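Local coordinates for class B carbapenemase GOB-18 (Elizabethkingia meningoseptica, PDB 5K0W), which is a zinc-dependent metallo-beta-lactamase of subclass B3, a carbapenemase that probably hydrolyses the beta-lactam ring of antibiotics with a pair of zinc ions, at residues K29-A34 with T49-S54; Q33-F38 with E249-G254; D188-Y193 with N258-M263; L196-P201 with Q266-N271. One frame throughout, in Å; residues are numbered along the deposited sequence.

Interaction 1: K29-A34 with T49-S54; sequences KEWNQA and TYDLAS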
# COMPACT_ATOMS: atom_id res chain seq x y z
N LYS A 29 -14.32 -11.91 0.34
CA LYS A 29 -14.43 -12.28 1.75
C LYS A 29 -13.16 -11.95 2.53
O LYS A 29 -13.26 -11.37 3.62
CB LYS A 29 -14.78 -13.78 1.86
CG LYS A 29 -14.84 -14.36 3.28
CD LYS A 29 -14.40 -15.83 3.35
CE LYS A 29 -12.92 -16.03 3.11
NZ LYS A 29 -12.47 -17.39 3.50
N GLU A 30 -11.99 -12.30 1.97
CA GLU A 30 -10.66 -12.13 2.57
C GLU A 30 -10.28 -10.66 2.88
O GLU A 30 -9.38 -10.43 3.69
CB GLU A 30 -9.57 -12.79 1.70
CG GLU A 30 -9.73 -14.29 1.51
CD GLU A 30 -8.53 -15.03 0.96
OE1 GLU A 30 -7.79 -14.45 0.12
OE2 GLU A 30 -8.34 -16.21 1.34
N TRP A 31 -10.95 -9.70 2.25
CA TRP A 31 -10.66 -8.28 2.43
C TRP A 31 -11.05 -7.72 3.79
O TRP A 31 -10.33 -6.89 4.34
CB TRP A 31 -11.31 -7.45 1.31
CG TRP A 31 -10.57 -7.51 0.00
CD1 TRP A 31 -9.65 -8.45 -0.39
CD2 TRP A 31 -10.73 -6.62 -1.10
NE1 TRP A 31 -9.22 -8.18 -1.66
CE2 TRP A 31 -9.88 -7.07 -2.13
CE3 TRP A 31 -11.55 -5.50 -1.33
CZ2 TRP A 31 -9.79 -6.42 -3.36
CZ3 TRP A 31 -11.47 -4.86 -2.55
CH2 TRP A 31 -10.58 -5.30 -3.55
N ASN A 32 -12.21 -8.18 4.32
CA ASN A 32 -12.75 -7.74 5.61
C ASN A 32 -12.57 -8.81 6.68
O ASN A 32 -12.98 -8.62 7.82
CB ASN A 32 -14.23 -7.35 5.47
CG ASN A 32 -14.50 -6.48 4.26
OD1 ASN A 32 -13.85 -5.45 4.05
ND2 ASN A 32 -15.45 -6.90 3.43
N GLN A 33 -11.94 -9.92 6.32
CA GLN A 33 -11.66 -11.06 7.19
C GLN A 33 -10.48 -10.72 8.10
O GLN A 33 -9.45 -10.24 7.61
CB GLN A 33 -11.36 -12.30 6.33
CG GLN A 33 -11.48 -13.62 7.05
CD GLN A 33 -10.69 -14.70 6.36
OE1 GLN A 33 -10.80 -14.92 5.14
NE2 GLN A 33 -9.88 -15.40 7.12
N ALA A 34 -10.62 -10.98 9.41
CA ALA A 34 -9.58 -10.69 10.41
C ALA A 34 -8.35 -11.57 10.26
O ALA A 34 -8.45 -12.74 9.87
CB ALA A 34 -10.14 -10.82 11.81
N THR A 49 -5.68 -6.82 7.36
CA THR A 49 -6.71 -7.87 7.40
C THR A 49 -6.13 -9.10 6.71
O THR A 49 -4.94 -9.10 6.36
CB THR A 49 -8.01 -7.41 6.68
OG1 THR A 49 -7.77 -7.27 5.27
CG2 THR A 49 -8.65 -6.18 7.28
N TYR A 50 -6.96 -10.14 6.49
CA TYR A 50 -6.52 -11.36 5.83
C TYR A 50 -5.81 -11.11 4.50
O TYR A 50 -4.74 -11.65 4.29
CB TYR A 50 -7.66 -12.40 5.72
CG TYR A 50 -7.14 -13.81 5.49
CD1 TYR A 50 -6.68 -14.58 6.56
CD2 TYR A 50 -7.04 -14.34 4.21
CE1 TYR A 50 -6.18 -15.86 6.36
CE2 TYR A 50 -6.55 -15.63 4.00
CZ TYR A 50 -6.10 -16.38 5.07
OH TYR A 50 -5.60 -17.64 4.86
N ASP A 51 -6.37 -10.23 3.65
CA ASP A 51 -5.72 -9.91 2.37
C ASP A 51 -5.24 -8.46 2.25
O ASP A 51 -4.28 -8.21 1.52
CB ASP A 51 -6.61 -10.28 1.17
CG ASP A 51 -5.84 -10.28 -0.14
OD1 ASP A 51 -4.69 -10.78 -0.16
OD2 ASP A 51 -6.37 -9.77 -1.13
N LEU A 52 -5.90 -7.52 2.93
CA LEU A 52 -5.52 -6.11 2.81
C LEU A 52 -4.43 -5.72 3.76
O LEU A 52 -4.68 -5.46 4.94
CB LEU A 52 -6.74 -5.17 2.85
CG LEU A 52 -7.87 -5.53 1.87
CD1 LEU A 52 -9.08 -4.63 2.06
CD2 LEU A 52 -7.39 -5.51 0.44
N ALA A 53 -3.20 -5.71 3.25
CA ALA A 53 -2.01 -5.38 4.01
C ALA A 53 -1.98 -3.95 4.52
O ALA A 53 -2.21 -3.00 3.75
CB ALA A 53 -0.76 -5.68 3.19
N SER A 54 -1.72 -3.82 5.82
CA SER A 54 -1.56 -2.56 6.54
C SER A 54 -0.31 -2.72 7.38
O SER A 54 -0.20 -3.68 8.13
CB SER A 54 -2.78 -2.25 7.40
OG SER A 54 -2.60 -1.05 8.15
O HOH W 1 -5.16 -13.47 0.90

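Interaction 2: Q33-F38 with E249-G254; sequences QAYEPF and EKRKEG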
# COMPACT_ATOMS: atom_id res chain seq x y z
N GLN A 33 -11.94 -9.92 6.32
CA GLN A 33 -11.66 -11.06 7.19
C GLN A 33 -10.48 -10.72 8.10
O GLN A 33 -9.45 -10.24 7.61
CB GLN A 33 -11.36 -12.30 6.33
CG GLN A 33 -11.48 -13.62 7.05
CD GLN A 33 -10.69 -14.70 6.36
OE1 GLN A 33 -10.80 -14.92 5.14
NE2 GLN A 33 -9.88 -15.40 7.12
N ALA A 34 -10.62 -10.98 9.41
CA ALA A 34 -9.58 -10.69 10.41
C ALA A 34 -8.35 -11.57 10.26
O ALA A 34 -8.45 -12.74 9.87
CB ALA A 34 -10.14 -10.82 11.81
N TYR A 35 -7.19 -11.01 10.58
CA TYR A 35 -5.91 -11.70 10.58
C TYR A 35 -5.12 -11.22 11.79
O TYR A 35 -5.06 -10.02 12.05
CB TYR A 35 -5.13 -11.44 9.28
CG TYR A 35 -3.90 -12.32 9.13
CD1 TYR A 35 -4.01 -13.61 8.61
CD2 TYR A 35 -2.65 -11.86 9.49
CE1 TYR A 35 -2.89 -14.43 8.49
CE2 TYR A 35 -1.52 -12.67 9.36
CZ TYR A 35 -1.65 -13.96 8.86
OH TYR A 35 -0.56 -14.77 8.72
N GLU A 36 -4.55 -12.16 12.52
CA GLU A 36 -3.76 -11.94 13.72
C GLU A 36 -2.47 -11.15 13.42
O GLU A 36 -1.66 -11.60 12.62
CB GLU A 36 -3.42 -13.31 14.34
CG GLU A 36 -3.43 -13.32 15.85
CD GLU A 36 -2.05 -13.44 16.45
OE1 GLU A 36 -1.63 -12.51 17.17
OE2 GLU A 36 -1.36 -14.45 16.16
N PRO A 37 -2.26 -9.96 14.05
CA PRO A 37 -1.04 -9.20 13.76
C PRO A 37 0.27 -9.91 14.14
O PRO A 37 0.27 -10.71 15.08
CB PRO A 37 -1.24 -7.90 14.54
CG PRO A 37 -2.14 -8.28 15.67
CD PRO A 37 -3.10 -9.25 15.04
N PHE A 38 1.36 -9.62 13.41
CA PHE A 38 2.68 -10.21 13.65
C PHE A 38 3.83 -9.24 13.33
O PHE A 38 3.64 -8.25 12.63
CB PHE A 38 2.84 -11.56 12.91
CG PHE A 38 3.06 -11.51 11.42
CD1 PHE A 38 1.99 -11.34 10.54
CD2 PHE A 38 4.34 -11.67 10.88
CE1 PHE A 38 2.20 -11.31 9.15
CE2 PHE A 38 4.55 -11.62 9.50
CZ PHE A 38 3.48 -11.42 8.64
N GLU A 249 0.76 -18.97 2.51
CA GLU A 249 1.49 -20.17 2.09
C GLU A 249 2.77 -20.29 2.92
O GLU A 249 3.19 -21.39 3.26
CB GLU A 249 1.80 -20.12 0.60
CG GLU A 249 0.64 -20.59 -0.26
CD GLU A 249 0.64 -20.20 -1.72
OE1 GLU A 249 -0.45 -19.89 -2.25
OE2 GLU A 249 1.72 -20.24 -2.35
N LYS A 250 3.37 -19.13 3.26
CA LYS A 250 4.59 -18.97 4.05
C LYS A 250 4.36 -19.22 5.53
O LYS A 250 5.22 -19.81 6.18
CB LYS A 250 5.14 -17.55 3.88
CG LYS A 250 5.87 -17.33 2.60
CD LYS A 250 6.13 -15.86 2.37
CE LYS A 250 6.91 -15.71 1.10
NZ LYS A 250 7.28 -14.30 0.85
N ARG A 251 3.23 -18.72 6.08
CA ARG A 251 2.94 -18.87 7.51
C ARG A 251 1.47 -19.03 7.84
O ARG A 251 0.59 -18.71 7.03
CB ARG A 251 3.57 -17.72 8.34
CG ARG A 251 2.87 -16.37 8.20
CD ARG A 251 3.61 -15.21 8.88
NE ARG A 251 3.71 -15.36 10.33
CZ ARG A 251 2.73 -15.08 11.20
NH1 ARG A 251 2.93 -15.24 12.50
NH2 ARG A 251 1.55 -14.67 10.77
N LYS A 252 1.22 -19.54 9.06
CA LYS A 252 -0.10 -19.69 9.66
C LYS A 252 -0.12 -18.72 10.84
O LYS A 252 0.95 -18.33 11.31
CB LYS A 252 -0.33 -21.14 10.14
CG LYS A 252 -1.57 -21.80 9.54
CD LYS A 252 -1.29 -22.51 8.19
CE LYS A 252 -2.55 -23.04 7.54
NZ LYS A 252 -2.26 -23.80 6.29
N GLU A 253 -1.28 -18.26 11.28
CA GLU A 253 -1.35 -17.36 12.43
C GLU A 253 -0.76 -18.03 13.67
O GLU A 253 -0.90 -19.25 13.85
CB GLU A 253 -2.78 -16.89 12.68
CG GLU A 253 -3.29 -16.00 11.56
CD GLU A 253 -4.79 -15.95 11.47
OE1 GLU A 253 -5.41 -15.24 12.30
OE2 GLU A 253 -5.35 -16.63 10.58
N GLY A 254 -0.06 -17.25 14.47
CA GLY A 254 0.60 -17.75 15.67
C GLY A 254 2.07 -18.05 15.48
O GLY A 254 2.82 -18.01 16.45
O HOH W 2 -1.28 -17.08 7.49
O HOH W 3 1.29 -14.48 15.29
O HOH W 4 -0.08 -14.32 12.92

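Interaction 3: D188-Y193 with N258-M263; sequences DEKRKY and NPQLFM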
# COMPACT_ATOMS: atom_id res chain seq x y z
N ASP A 188 16.77 -5.48 14.14
CA ASP A 188 16.44 -6.25 15.32
C ASP A 188 17.76 -6.41 16.09
O ASP A 188 18.74 -5.73 15.78
CB ASP A 188 15.71 -7.57 14.99
CG ASP A 188 16.42 -8.58 14.09
OD1 ASP A 188 17.64 -8.41 13.84
OD2 ASP A 188 15.75 -9.55 13.64
N GLU A 189 17.78 -7.28 17.09
CA GLU A 189 18.94 -7.58 17.94
C GLU A 189 20.08 -8.22 17.13
O GLU A 189 21.24 -7.99 17.43
CB GLU A 189 18.50 -8.46 19.14
CG GLU A 189 17.31 -9.39 18.89
CD GLU A 189 15.89 -8.83 18.79
OE1 GLU A 189 15.58 -7.85 19.51
OE2 GLU A 189 15.11 -9.35 17.96
N LYS A 190 19.71 -8.99 16.09
CA LYS A 190 20.57 -9.73 15.18
C LYS A 190 21.23 -8.88 14.05
O LYS A 190 22.46 -8.85 13.96
CB LYS A 190 19.79 -10.94 14.60
CG LYS A 190 20.55 -11.73 13.52
CD LYS A 190 19.89 -13.08 13.17
CE LYS A 190 20.62 -13.77 12.05
NZ LYS A 190 19.76 -13.91 10.84
N ARG A 191 20.42 -8.21 13.20
CA ARG A 191 20.92 -7.47 12.02
C ARG A 191 20.03 -6.30 11.56
O ARG A 191 18.99 -6.02 12.16
CB ARG A 191 21.07 -8.46 10.83
CG ARG A 191 19.87 -9.42 10.67
CD ARG A 191 19.81 -10.13 9.34
NE ARG A 191 19.68 -9.17 8.25
CZ ARG A 191 19.69 -9.48 6.96
NH1 ARG A 191 19.61 -8.53 6.05
NH2 ARG A 191 19.77 -10.75 6.58
N LYS A 192 20.45 -5.65 10.46
CA LYS A 192 19.73 -4.57 9.75
C LYS A 192 19.05 -5.25 8.55
O LYS A 192 19.50 -6.30 8.10
CB LYS A 192 20.71 -3.48 9.26
CG LYS A 192 21.26 -2.58 10.37
CD LYS A 192 22.22 -1.52 9.82
CE LYS A 192 23.04 -0.84 10.88
NZ LYS A 192 22.25 0.17 11.65
N TYR A 193 17.95 -4.66 8.05
CA TYR A 193 17.18 -5.19 6.92
C TYR A 193 16.71 -4.07 6.03
O TYR A 193 16.02 -3.17 6.52
CB TYR A 193 15.90 -5.93 7.40
CG TYR A 193 16.08 -7.02 8.41
CD1 TYR A 193 15.98 -6.76 9.77
CD2 TYR A 193 16.23 -8.35 8.02
CE1 TYR A 193 16.07 -7.78 10.72
CE2 TYR A 193 16.28 -9.38 8.95
CZ TYR A 193 16.21 -9.09 10.30
OH TYR A 193 16.28 -10.11 11.22
N ASN A 258 9.98 -14.67 12.15
CA ASN A 258 10.78 -15.31 11.09
C ASN A 258 10.93 -14.40 9.84
O ASN A 258 10.32 -14.67 8.80
CB ASN A 258 10.17 -16.70 10.74
CG ASN A 258 11.01 -17.60 9.87
OD1 ASN A 258 12.04 -17.22 9.30
ND2 ASN A 258 10.57 -18.84 9.75
N PRO A 259 11.78 -13.34 9.90
CA PRO A 259 11.98 -12.47 8.73
C PRO A 259 12.38 -13.15 7.41
O PRO A 259 12.09 -12.60 6.35
CB PRO A 259 13.09 -11.51 9.18
CG PRO A 259 13.00 -11.50 10.63
CD PRO A 259 12.58 -12.87 11.05
N GLN A 260 13.05 -14.33 7.48
CA GLN A 260 13.53 -15.11 6.31
C GLN A 260 12.44 -15.61 5.40
O GLN A 260 12.73 -16.02 4.28
CB GLN A 260 14.43 -16.28 6.74
CG GLN A 260 15.79 -15.85 7.27
CD GLN A 260 15.85 -15.83 8.77
OE1 GLN A 260 14.85 -15.61 9.48
NE2 GLN A 260 17.05 -16.03 9.30
N LEU A 261 11.18 -15.57 5.87
CA LEU A 261 10.01 -15.93 5.07
C LEU A 261 9.83 -14.88 3.97
O LEU A 261 9.38 -15.22 2.88
CB LEU A 261 8.73 -15.96 5.93
CG LEU A 261 8.61 -17.04 6.99
CD1 LEU A 261 7.54 -16.69 7.99
CD2 LEU A 261 8.33 -18.42 6.35
N PHE A 262 10.20 -13.63 4.27
CA PHE A 262 10.04 -12.49 3.37
C PHE A 262 11.33 -12.06 2.65
O PHE A 262 11.42 -10.95 2.13
CB PHE A 262 9.32 -11.34 4.11
CG PHE A 262 8.16 -11.85 4.93
CD1 PHE A 262 7.01 -12.33 4.30
CD2 PHE A 262 8.24 -11.93 6.31
CE1 PHE A 262 5.95 -12.86 5.05
CE2 PHE A 262 7.18 -12.44 7.06
CZ PHE A 262 6.04 -12.90 6.43
N MET A 263 12.28 -13.00 2.56
CA MET A 263 13.57 -12.81 1.91
C MET A 263 13.64 -13.62 0.61
O MET A 263 14.73 -13.94 0.13
CB MET A 263 14.70 -13.22 2.85
CG MET A 263 14.81 -12.32 4.03
SD MET A 263 16.25 -12.74 5.02
CE MET A 263 16.28 -11.35 6.08

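Interaction 4: L196-P201 with Q266-N271; sequences LIANMP and QSYFQN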
# COMPACT_ATOMS: atom_id res chain seq x y z
N LEU A 196 11.44 -3.44 1.48
CA LEU A 196 10.70 -2.89 0.36
C LEU A 196 9.22 -3.23 0.54
O LEU A 196 8.88 -4.41 0.65
CB LEU A 196 11.21 -3.45 -0.98
CG LEU A 196 10.41 -3.04 -2.22
CD1 LEU A 196 10.78 -1.65 -2.69
CD2 LEU A 196 10.55 -4.06 -3.32
N ILE A 197 8.36 -2.20 0.59
CA ILE A 197 6.91 -2.35 0.67
C ILE A 197 6.44 -2.03 -0.76
O ILE A 197 6.36 -0.87 -1.13
CB ILE A 197 6.26 -1.46 1.77
CG1 ILE A 197 6.68 -1.93 3.17
CG2 ILE A 197 4.70 -1.45 1.66
CD1 ILE A 197 6.41 -0.96 4.24
N ALA A 198 6.24 -3.06 -1.57
CA ALA A 198 5.92 -2.92 -2.98
C ALA A 198 4.45 -2.77 -3.36
O ALA A 198 3.59 -3.40 -2.77
CB ALA A 198 6.53 -4.08 -3.75
N ASN A 199 4.18 -1.98 -4.40
CA ASN A 199 2.86 -1.91 -4.98
C ASN A 199 3.04 -2.52 -6.38
O ASN A 199 3.53 -1.86 -7.30
CB ASN A 199 2.28 -0.49 -5.03
CG ASN A 199 0.81 -0.53 -5.36
OD1 ASN A 199 -0.04 -0.84 -4.53
ND2 ASN A 199 0.50 -0.39 -6.63
N MET A 200 2.73 -3.82 -6.48
CA MET A 200 2.87 -4.63 -7.69
C MET A 200 2.14 -4.01 -8.90
O MET A 200 0.98 -3.62 -8.78
CB MET A 200 2.47 -6.10 -7.46
CG MET A 200 3.28 -6.81 -6.36
SD MET A 200 5.09 -6.65 -6.51
CE MET A 200 5.45 -7.86 -7.87
N PRO A 201 2.86 -3.84 -10.03
CA PRO A 201 2.25 -3.15 -11.17
C PRO A 201 1.29 -3.97 -12.05
O PRO A 201 1.60 -4.31 -13.19
CB PRO A 201 3.47 -2.60 -11.92
CG PRO A 201 4.56 -3.57 -11.62
CD PRO A 201 4.26 -4.21 -10.31
N GLN A 266 13.88 -13.91 -5.34
CA GLN A 266 13.57 -14.47 -6.66
C GLN A 266 12.09 -14.51 -7.00
O GLN A 266 11.74 -14.33 -8.16
CB GLN A 266 14.30 -15.78 -6.94
CG GLN A 266 15.79 -15.60 -7.30
CD GLN A 266 16.08 -14.42 -8.22
OE1 GLN A 266 15.63 -14.35 -9.37
NE2 GLN A 266 16.84 -13.45 -7.71
N SER A 267 11.22 -14.64 -5.97
CA SER A 267 9.76 -14.62 -6.14
C SER A 267 9.26 -13.20 -6.49
O SER A 267 8.28 -13.06 -7.22
CB SER A 267 9.05 -15.12 -4.90
OG SER A 267 7.65 -15.16 -5.14
N TYR A 268 9.94 -12.15 -5.97
CA TYR A 268 9.60 -10.77 -6.29
C TYR A 268 9.87 -10.54 -7.78
O TYR A 268 9.03 -9.96 -8.45
CB TYR A 268 10.42 -9.78 -5.44
CG TYR A 268 10.41 -8.37 -6.00
CD1 TYR A 268 9.29 -7.56 -5.88
CD2 TYR A 268 11.52 -7.87 -6.68
CE1 TYR A 268 9.28 -6.27 -6.40
CE2 TYR A 268 11.51 -6.58 -7.22
CZ TYR A 268 10.39 -5.79 -7.07
OH TYR A 268 10.37 -4.52 -7.59
N PHE A 269 11.03 -11.00 -8.29
CA PHE A 269 11.41 -10.84 -9.69
C PHE A 269 10.58 -11.69 -10.64
O PHE A 269 10.29 -11.25 -11.75
CB PHE A 269 12.92 -11.01 -9.89
CG PHE A 269 13.71 -9.96 -9.16
CD1 PHE A 269 13.71 -8.63 -9.59
CD2 PHE A 269 14.43 -10.28 -8.01
CE1 PHE A 269 14.43 -7.65 -8.90
CE2 PHE A 269 15.15 -9.29 -7.32
CZ PHE A 269 15.14 -7.99 -7.77
N GLN A 270 10.17 -12.89 -10.20
CA GLN A 270 9.32 -13.78 -11.00
C GLN A 270 7.93 -13.17 -11.19
O GLN A 270 7.46 -13.12 -12.32
CB GLN A 270 9.25 -15.18 -10.39
CG GLN A 270 10.47 -16.02 -10.76
CD GLN A 270 10.62 -17.30 -9.96
OE1 GLN A 270 10.78 -17.29 -8.73
NE2 GLN A 270 10.65 -18.41 -10.68
N ASN A 271 7.32 -12.64 -10.10
CA ASN A 271 6.02 -11.98 -10.12
C ASN A 271 6.09 -10.71 -10.93
O ASN A 271 5.15 -10.42 -11.66
CB ASN A 271 5.53 -11.65 -8.70
CG ASN A 271 5.14 -12.84 -7.89
OD1 ASN A 271 4.55 -13.81 -8.39
ND2 ASN A 271 5.44 -12.79 -6.60

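Interaction 1: K29-A34 with T49-S54
Tyr50 N donates a hydrogen bond to Gln33 O (2.7 Å), and the side chains of the same two residues run alongside each other. Tyr50 CG lies opposite its own backbone N (chi1 -160°), which brings the ring beside Gln33. Gln33 NE2 lies over one face of that ring, 3.4 Å from Tyr50 CD1, with the amide and ring planes 19° apart. Glu30 sends its carboxylate obliquely toward the CD2-CE2 side of the ring, Glu30 OE2 3.3 Å from Tyr50 CE2. Thr49 OG1 donates a hydrogen bond to Trp31 O (2.8 Å) from well above the carbonyl plane, and accepts from Leu52 N, an ST motif. Over the indole of Trp31 sits Leu52 CD2, a CH-pi contact 3.7 Å from the centroid of the five-membered ring. At the indole edge Trp31 NE1 makes a weak hydrogen bond to Asp51 OD2 (3.3 Å). A water donates to both Glu30 OE1 and Asp51 OD1, bridging two carboxylates. Farther out, Asp51 OD2 is hydrogen-bonded to ND1 of His241, a ligand of the second zinc, and Trp31 packs on Asp102, another ligand of that metal. Asp51 is thus a second-shell residue of the dizinc site of the metallo-beta-lactamase fold, and Trp31 borders it.

Interaction 2: Q33-F38 with E249-G254
Arg251, the first residue to leave helical geometry after helix 247-250, lays its guanidinium flat on the Phe38 ring in a stacked cation-pi pair that ties the exit of the helix to the start of strand 38-41. Arg251 CZ lies 3.8 Å from the centroid of the Phe38 ring and the two planes are 11° apart; CD covers another part of the same face. The chain reaches there because CG stands between the backbone N and the carbonyl carbon (chi1 73°) and the side chain then bends at chi3. Tyr35 OH meets the guanidinium at its edge, accepting a weak hydrogen bond from Arg251 NH2 (2.9 Å), while the ring and guanidinium planes are steeply inclined, 71° apart. NH1 is hydrogen-bonded to Asp255 O, so this buried charged group is held by Tyr35 OH at its edge, by Asp255 O through NH1, and by the Phe38 face.

Glu253 supplies the second half of the contact. Its CG sits over one face of the Tyr35 ring, 3.5 Å from Tyr35 CE1, and its OE1 accepts from Glu36 N (3.2 Å), approached from above the carboxylate plane. Waters fill in between the chains: one donates to Arg251 O and is hydrogen-bonded to Tyr35 OH, and another accepts from Arg251 NH2 while donating to Glu36 O. Behind the contact, Tyr35 and Phe38 both rest on Leu247 of helix 247-250, whereas Glu36 and Pro37 lean on Lys83 of helix 73-83, so that 33-38 runs between the two helices.

Interaction 3: D188-Y193 with N258-M263
Tyr193 meets Met263 and Pro259 at the close-packed end of this contact. The Met263 methyl comes in at the edge of the tyrosine ring, Met263 CE 3.5 Å from Tyr193 CE2, with the two side chains crossing at about a right angle. Met263 is extended beyond CG (chi2 -174°, chi3 169°), which carries CE far enough to reach the ring and also one face of the Arg191 guanidinium, 3.6 Å from Arg191 NH2. Pro259 lies obliquely to the ring, its CG 3.6 Å from Tyr193 OH. That hydroxyl donates to Asp188 OD2 (2.5 Å), which also has Tyr257 OH as a partner. The other oxygen, Asp188 OD1, accepts from Arg191 N (2.9 Å) in an Asx motif within the hairpin turn between strands 180-187 and 192-198, so a single carboxylate ties the turn to the tyrosine. Both sides of the contact pack on Ile236 of the neighbouring edge strand 236-239. Arg191 bridges to the looser side: NE and NH1 both grip Lys192 O in the guanidinium plane, and NH1 also forms a salt bridge with Asp235. Beyond it, exposed Lys190 and Gln260 approach from opposite directions and touch only lightly.

Interaction 4: L196-P201 with Q266-N271
Tyr268 projects from helix 265-284 toward the end of strand 192-198, a helix-on-sheet packing within the alpha-beta/beta-alpha sandwich of metallo-beta-lactamases. The ring is the bump. Leu196, Ala198 and Met200 form the surface that receives it, all three meeting the ring neither over its face nor at its edge, on the side that carries CE1. Leu196 CD2 comes within 4.0 Å of Tyr268 CE1, the two side chains crossing at about a right angle. The small Ala198 methyl makes the hollow between its larger neighbours, with Ala198 CB 4.4 Å from Tyr268 CE1. Met200 forms the far wall, Met200 SD 4.2 Å from Tyr268 CE1 in a Met-aromatic contact. With chi1 at 163°, CG of Tyr268 points opposite the backbone N, and the ring reaches from the flank of the helix across to the strand. Its hydroxyl extends beyond this hollow and is hydrogen-bonded to Met229 O, and Phe234 and Trp237 add further aromatic contacts around the ring. No hydrogen bond joins the two segments; the contact is van der Waals packing plus the Met-aromatic approach. Met200 bends twice, at chi2 and chi3 (-50° and -77°), which turns its methyl toward the helix backbone, where Met200 CE ends 3.9 Å from Asn271 CB.

Overall arrangement
Interactions 1 and 2 share Gln33 and Ala34 and touch directly, with centres about 10 Å apart; the chain running into strand 38-41 meets first the loop 49-54 and then the exit of helix 247-250. Interaction 2 also touches interaction 3, where Phe38 packs on Phe262. Interaction 3 takes the turn and first residues of strand 192-198, interaction 4 its end, centres about 18 Å apart; their partners are the 3-10 segment and then helix 265-284. Interaction 1 closes early in the chain, whereas the other three alternate their segments, so the C-terminal part returns to both the N-terminal region and the five-stranded sheet. Interaction 1 adjoins the zinc site, interactions 2 and 3 lie away from it, and in interaction 4 the Met200 side chain is about 9 Å from a zinc ion (nearest atoms).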